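PDB 5K3H: acyl-coenzyme A oxidase from Caenorhabditis elegans, which catalyses the FAD-dependent desaturation of acyl-CoA to (2E)-enoyl-CoA, passing electrons to oxygen to give hydrogen peroxide, in the first step of peroxisomal beta-oxidation. Local coordinates for residues Y169-Q174 with Y207-N212; G486-Y491 with D565-H570. All blocks are in the same frame, centred on the assembly; numbering follows the deposited sequence.

Interaction 1: residues Y169-Q174 with Y207-N212; sequences YDIGTQ and YIKGKN
Tyr169 N donates an almost straight hydrogen bond to Tyr207 O (2.8 Å, 172° at the hydrogen), where the ends of the parallel strands 166-170 and 199-208 lie side by side in the mixed beta sheet of the acyl-CoA oxidase. Beyond this bond the two chains part: one turns through Ile171-Gln174, the other reverses in a type I' turn from Ile208 to Lys211. A water bridges the diverging backbones, donating to Tyr169 O (2.7 Å) and accepting from Lys209 N (2.6 Å). On one face of the sheet Tyr169 CB rests against Ile208 CG1 at 3.7 Å, while Ile208 CG2 meets the ring edge at Tyr169 CD2 (4.0 Å). With Tyr169 CG anti to the backbone N (chi1 -175°), the ring leads away from strand 199-208, with Ile171 N lying over one face, toward the ring's rim, and its hydroxyl is hydrogen-bonded to Ala274 O; Phe176 meets the same ring. The first turn is tied by an Asx motif, Thr173 N donating to Asp170 OD1 from above the carboxylate plane, while Asp170 OD2 forms a salt bridge with Arg259. On the solvent side the apolar part of Lys209 closes the contact: Ile171 CD1 touches Lys209 CG at 3.9 Å.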
loop_
_atom_site.group_PDB
_atom_site.type_symbol
_atom_site.label_atom_id
_atom_site.label_comp_id
_atom_site.label_asym_id
_atom_site.label_seq_id
_atom_site.Cartn_x
_atom_site.Cartn_y
_atom_site.Cartn_z
ATOM N N TYR B 169 -29.941 -33.285 5.701
ATOM C CA TYR B 169 -29.874 -34.732 5.590
ATOM C C TYR B 169 -31.243 -35.267 5.192
ATOM O O TYR B 169 -32.225 -35.082 5.921
ATOM C CB TYR B 169 -29.411 -35.384 6.890
ATOM C CG TYR B 169 -29.246 -36.861 6.658
ATOM C CD1 TYR B 169 -28.478 -37.307 5.588
ATOM C CD2 TYR B 169 -29.872 -37.810 7.459
ATOM C CE1 TYR B 169 -28.314 -38.640 5.336
ATOM C CE2 TYR B 169 -29.708 -39.166 7.209
ATOM C CZ TYR B 169 -28.924 -39.569 6.141
ATOM O OH TYR B 169 -28.729 -40.896 5.831
ATOM N N ASP B 170 -31.293 -35.952 4.049
ATOM C CA ASP B 170 -32.507 -36.570 3.527
ATOM C C ASP B 170 -32.478 -38.047 3.911
ATOM O O ASP B 170 -31.803 -38.850 3.262
ATOM C CB ASP B 170 -32.563 -36.371 2.017
ATOM C CG ASP B 170 -33.849 -36.887 1.402
ATOM O OD1 ASP B 170 -34.429 -37.868 1.924
ATOM O OD2 ASP B 170 -34.282 -36.311 0.376
ATOM N N ILE B 171 -33.227 -38.404 4.961
ATOM C CA ILE B 171 -33.184 -39.760 5.516
ATOM C C ILE B 171 -33.758 -40.780 4.542
ATOM O O ILE B 171 -33.312 -41.933 4.498
ATOM C CB ILE B 171 -33.901 -39.803 6.877
ATOM C CG1 ILE B 171 -33.264 -38.806 7.861
ATOM C CG2 ILE B 171 -33.873 -41.218 7.456
ATOM C CD1 ILE B 171 -34.006 -38.663 9.192
ATOM N N GLY B 172 -34.774 -40.394 3.770
ATOM C CA GLY B 172 -35.369 -41.329 2.835
ATOM C C GLY B 172 -34.388 -41.809 1.784
ATOM O O GLY B 172 -34.339 -43.001 1.470
ATOM N N THR B 173 -33.589 -40.896 1.237
ATOM C CA THR B 173 -32.667 -41.203 0.148
ATOM C C THR B 173 -31.219 -41.358 0.597
ATOM O O THR B 173 -30.348 -41.575 -0.251
ATOM C CB THR B 173 -32.760 -40.123 -0.926
ATOM O OG1 THR B 173 -32.279 -38.874 -0.401
ATOM C CG2 THR B 173 -34.211 -39.952 -1.333
ATOM N N GLN B 174 -30.933 -41.186 1.887
ATOM C CA GLN B 174 -29.574 -41.240 2.426
ATOM C C GLN B 174 -28.627 -40.344 1.635
ATOM O O GLN B 174 -27.581 -40.782 1.138
ATOM C CB GLN B 174 -29.058 -42.671 2.451
ATOM C CG GLN B 174 -29.751 -43.568 3.466
ATOM C CD GLN B 174 -29.382 -45.005 3.241
ATOM O OE1 GLN B 174 -30.176 -45.774 2.708
ATOM N NE2 GLN B 174 -28.146 -45.372 3.605
ATOM N N TYR B 207 -28.222 -29.921 8.781
ATOM C CA TYR B 207 -29.543 -30.063 9.367
ATOM C C TYR B 207 -29.998 -31.518 9.262
ATOM O O TYR B 207 -29.853 -32.147 8.204
ATOM C CB TYR B 207 -30.538 -29.141 8.663
ATOM C CG TYR B 207 -30.433 -27.681 9.058
ATOM C CD1 TYR B 207 -29.435 -26.866 8.524
ATOM C CD2 TYR B 207 -31.350 -27.104 9.935
ATOM C CE1 TYR B 207 -29.349 -25.521 8.862
ATOM C CE2 TYR B 207 -31.269 -25.749 10.285
ATOM C CZ TYR B 207 -30.279 -24.978 9.737
ATOM O OH TYR B 207 -30.196 -23.662 10.074
ATOM N N ILE B 208 -30.492 -32.064 10.370
ATOM C CA ILE B 208 -31.103 -33.389 10.393
ATOM C C ILE B 208 -32.411 -33.301 11.152
ATOM O O ILE B 208 -32.428 -32.900 12.320
ATOM C CB ILE B 208 -30.192 -34.452 11.022
ATOM C CG1 ILE B 208 -28.786 -34.395 10.418
ATOM C CG2 ILE B 208 -30.810 -35.852 10.864
ATOM C CD1 ILE B 208 -27.824 -35.302 11.144
ATOM N N LYS B 209 -33.500 -33.705 10.509
ATOM C CA LYS B 209 -34.822 -33.630 11.125
ATOM C C LYS B 209 -35.110 -32.208 11.589
ATOM O O LYS B 209 -35.798 -31.994 12.582
ATOM C CB LYS B 209 -34.942 -34.599 12.308
ATOM C CG LYS B 209 -34.840 -36.109 12.027
ATOM C CD LYS B 209 -35.068 -36.868 13.355
ATOM C CE LYS B 209 -35.098 -38.373 13.242
ATOM N NZ LYS B 209 -33.731 -38.972 13.380
ATOM N N GLY B 210 -34.569 -31.223 10.874
ATOM C CA GLY B 210 -34.811 -29.821 11.159
ATOM C C GLY B 210 -33.944 -29.210 12.240
ATOM O O GLY B 210 -33.994 -27.985 12.433
ATOM N N LYS B 211 -33.057 -29.983 12.859
ATOM C CA LYS B 211 -32.149 -29.455 13.863
ATOM C C LYS B 211 -30.829 -29.106 13.197
ATOM O O LYS B 211 -30.300 -29.894 12.411
ATOM C CB LYS B 211 -31.888 -30.469 14.982
ATOM C CG LYS B 211 -30.821 -29.954 15.969
ATOM C CD LYS B 211 -30.522 -30.859 17.162
ATOM C CE LYS B 211 -29.237 -30.362 17.862
ATOM N NZ LYS B 211 -28.973 -30.965 19.192
ATOM N N ASN B 212 -30.297 -27.932 13.538
ATOM C CA ASN B 212 -29.029 -27.428 13.021
ATOM C C ASN B 212 -27.876 -27.937 13.884
ATOM O O ASN B 212 -27.797 -27.622 15.079
ATOM C CB ASN B 212 -29.041 -25.892 12.995
ATOM C CG ASN B 212 -27.783 -25.289 12.345
ATOM O OD1 ASN B 212 -26.883 -26.002 11.912
ATOM N ND2 ASN B 212 -27.747 -23.970 12.246
HETATM O O HOH W 1 -33.563 -33.868 7.954
#

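Interaction 2: residues G486-Y491 with D565-H570; sequences GGITEY and DLLHLH
Ile488, the N-cap residue of helix 489-515, pushes its side chain against Leu567 and His568 on helix 557-577, so that the start of one helix packs on the flank of another within the helical C-terminal part of the acyl-CoA oxidase fold. The tight part is apolar. Ile488 CG1 and Leu567 CD2 meet tip to tip at 3.5 Å, Leu567 reaching across with CG anti to its backbone N (chi1 170°). From the same isoleucine CD1 stands over a face of the His568 imidazole, 3.5 Å from the ring centroid and 23° off the normal, a CH-pi contact shifted toward the NE2-CD2 side: CD1 lies 3.3 Å from NE2 and 3.4 Å from CD2. Val571, one turn on from Leu567, also touches Ile488, and Tyr491 packs on Val571 and Leu575 of the same helix. Toward the solvent the contact thins to a single polar link, from His568 NE2 to Gly487 O; Gly487 N is also hydrogen-bonded to Asn485 OD1. The imidazole is steadied from its other nitrogen, ND1 being hydrogen-bonded to Ser564 O, and Tyr603 meets the ring with its plane nearly parallel. Replacing His568 by an alanine would probably leave Gly487 O without this donor and open a gap beside Ile488 CD1. The link itself is far from ideal: His568 NE2 donates to Gly487 O at 3.2 Å, but the bond is bent (138° at the hydrogen), and the donor stands above the carbonyl plane while the oxygen is tilted from the ring plane.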
loop_
_atom_site.group_PDB
_atom_site.type_symbol
_atom_site.label_atom_id
_atom_site.label_comp_id
_atom_site.label_asym_id
_atom_site.label_seq_id
_atom_site.Cartn_x
_atom_site.Cartn_y
_atom_site.Cartn_z
ATOM N N GLY B 486 25.276 -5.947 28.077
ATOM C CA GLY B 486 25.893 -6.472 26.873
ATOM C C GLY B 486 25.043 -7.456 26.098
ATOM O O GLY B 486 25.541 -8.061 25.135
ATOM N N GLY B 487 23.788 -7.654 26.513
ATOM C CA GLY B 487 22.788 -8.395 25.777
ATOM C C GLY B 487 21.574 -7.534 25.474
ATOM O O GLY B 487 21.704 -6.356 25.129
ATOM N N ILE B 488 20.386 -8.101 25.690
ATOM C CA ILE B 488 19.112 -7.489 25.326
ATOM C C ILE B 488 18.079 -7.545 26.449
ATOM O O ILE B 488 17.018 -6.913 26.343
ATOM C CB ILE B 488 18.590 -8.181 24.038
ATOM C CG1 ILE B 488 19.421 -7.728 22.831
ATOM C CG2 ILE B 488 17.097 -8.013 23.753
ATOM C CD1 ILE B 488 19.368 -6.226 22.621
ATOM N N THR B 489 18.395 -8.205 27.570
ATOM C CA THR B 489 17.360 -8.533 28.542
ATOM C C THR B 489 16.713 -7.301 29.145
ATOM O O THR B 489 15.538 -7.359 29.514
ATOM C CB THR B 489 17.926 -9.444 29.643
ATOM O OG1 THR B 489 18.833 -8.713 30.473
ATOM C CG2 THR B 489 18.681 -10.625 29.016
ATOM N N GLU B 490 17.404 -6.163 29.204
ATOM C CA GLU B 490 16.685 -4.986 29.681
ATOM C C GLU B 490 15.624 -4.519 28.682
ATOM O O GLU B 490 14.563 -4.032 29.099
ATOM C CB GLU B 490 17.645 -3.855 30.036
ATOM C CG GLU B 490 18.664 -4.223 31.124
ATOM C CD GLU B 490 18.031 -4.904 32.339
ATOM O OE1 GLU B 490 18.695 -5.770 32.922
ATOM O OE2 GLU B 490 16.881 -4.575 32.726
ATOM N N TYR B 491 15.861 -4.695 27.372
ATOM C CA TYR B 491 14.832 -4.393 26.370
ATOM C C TYR B 491 13.667 -5.375 26.459
ATOM O O TYR B 491 12.503 -4.986 26.330
ATOM C CB TYR B 491 15.430 -4.417 24.957
ATOM C CG TYR B 491 16.314 -3.242 24.633
ATOM C CD1 TYR B 491 17.657 -3.250 24.979
ATOM C CD2 TYR B 491 15.805 -2.123 23.985
ATOM C CE1 TYR B 491 18.489 -2.150 24.704
ATOM C CE2 TYR B 491 16.616 -1.019 23.693
ATOM C CZ TYR B 491 17.968 -1.034 24.050
ATOM O OH TYR B 491 18.786 0.048 23.756
ATOM N N ASP B 565 23.844 -7.770 15.838
ATOM C CA ASP B 565 23.703 -6.399 15.355
ATOM C C ASP B 565 22.294 -6.151 14.856
ATOM O O ASP B 565 21.702 -5.108 15.139
ATOM C CB ASP B 565 24.683 -6.100 14.222
ATOM C CG ASP B 565 26.111 -6.102 14.674
ATOM O OD1 ASP B 565 26.341 -6.069 15.901
ATOM O OD2 ASP B 565 27.006 -6.081 13.792
ATOM N N LEU B 566 21.758 -7.089 14.065
ATOM C CA LEU B 566 20.382 -6.969 13.587
ATOM C C LEU B 566 19.421 -6.888 14.750
ATOM O O LEU B 566 18.523 -6.034 14.759
ATOM C CB LEU B 566 19.987 -8.172 12.717
ATOM C CG LEU B 566 19.793 -7.993 11.219
ATOM C CD1 LEU B 566 18.916 -9.081 10.630
ATOM C CD2 LEU B 566 19.221 -6.638 10.945
ATOM N N LEU B 567 19.618 -7.758 15.755
ATOM C CA LEU B 567 18.710 -7.810 16.899
ATOM C C LEU B 567 18.718 -6.503 17.677
ATOM O O LEU B 567 17.658 -6.020 18.102
ATOM C CB LEU B 567 19.101 -8.956 17.826
ATOM C CG LEU B 567 18.357 -8.926 19.167
ATOM C CD1 LEU B 567 16.846 -9.191 19.056
ATOM C CD2 LEU B 567 19.024 -9.885 20.115
ATOM N N HIS B 568 19.904 -5.906 17.853
ATOM C CA HIS B 568 19.999 -4.643 18.580
ATOM C C HIS B 568 19.325 -3.520 17.826
ATOM O O HIS B 568 18.759 -2.615 18.451
ATOM C CB HIS B 568 21.452 -4.268 18.856
ATOM C CG HIS B 568 21.999 -4.878 20.098
ATOM N ND1 HIS B 568 22.603 -6.120 20.118
ATOM C CD2 HIS B 568 21.958 -4.452 21.383
ATOM C CE1 HIS B 568 22.952 -6.411 21.357
ATOM N NE2 HIS B 568 22.567 -5.418 22.144
ATOM N N LEU B 569 19.410 -3.529 16.492
ATOM C CA LEU B 569 18.625 -2.582 15.696
ATOM C C LEU B 569 17.130 -2.789 15.918
ATOM O O LEU B 569 16.378 -1.830 16.155
ATOM C CB LEU B 569 18.956 -2.745 14.214
ATOM C CG LEU B 569 18.194 -1.860 13.218
ATOM C CD1 LEU B 569 18.432 -0.363 13.500
ATOM C CD2 LEU B 569 18.577 -2.212 11.800
ATOM N N HIS B 570 16.693 -4.052 15.870
ATOM C CA HIS B 570 15.286 -4.391 16.031
ATOM C C HIS B 570 14.736 -3.873 17.357
ATOM O O HIS B 570 13.711 -3.177 17.388
ATOM C CB HIS B 570 15.125 -5.916 15.910
ATOM C CG HIS B 570 13.702 -6.398 15.888
ATOM N ND1 HIS B 570 12.805 -6.041 14.905
ATOM C CD2 HIS B 570 13.037 -7.245 16.711
ATOM C CE1 HIS B 570 11.642 -6.623 15.138
ATOM N NE2 HIS B 570 11.758 -7.364 16.225
#

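Overall arrangement
From the N terminus, the chain first passes through helices and then enters the beta-rich middle region, where interaction 1 closes a loop of 32 intervening residues, nearly half of them strand, joining the ends of two neighbouring parallel strands. Interaction 2 opens only after this loop has closed, so the contacts run in series, neither nested nor crossed. Its loop of 73 residues is almost wholly helical and includes helix 520-553, bringing helix 557-577 back to the start of helix 489-515. The contacts lie on opposite sides of the chain's centre, with their own centres about 61 Å apart and nearest atoms about 43 Å apart: one belongs to the beta sheet, the other to the C-terminal helices.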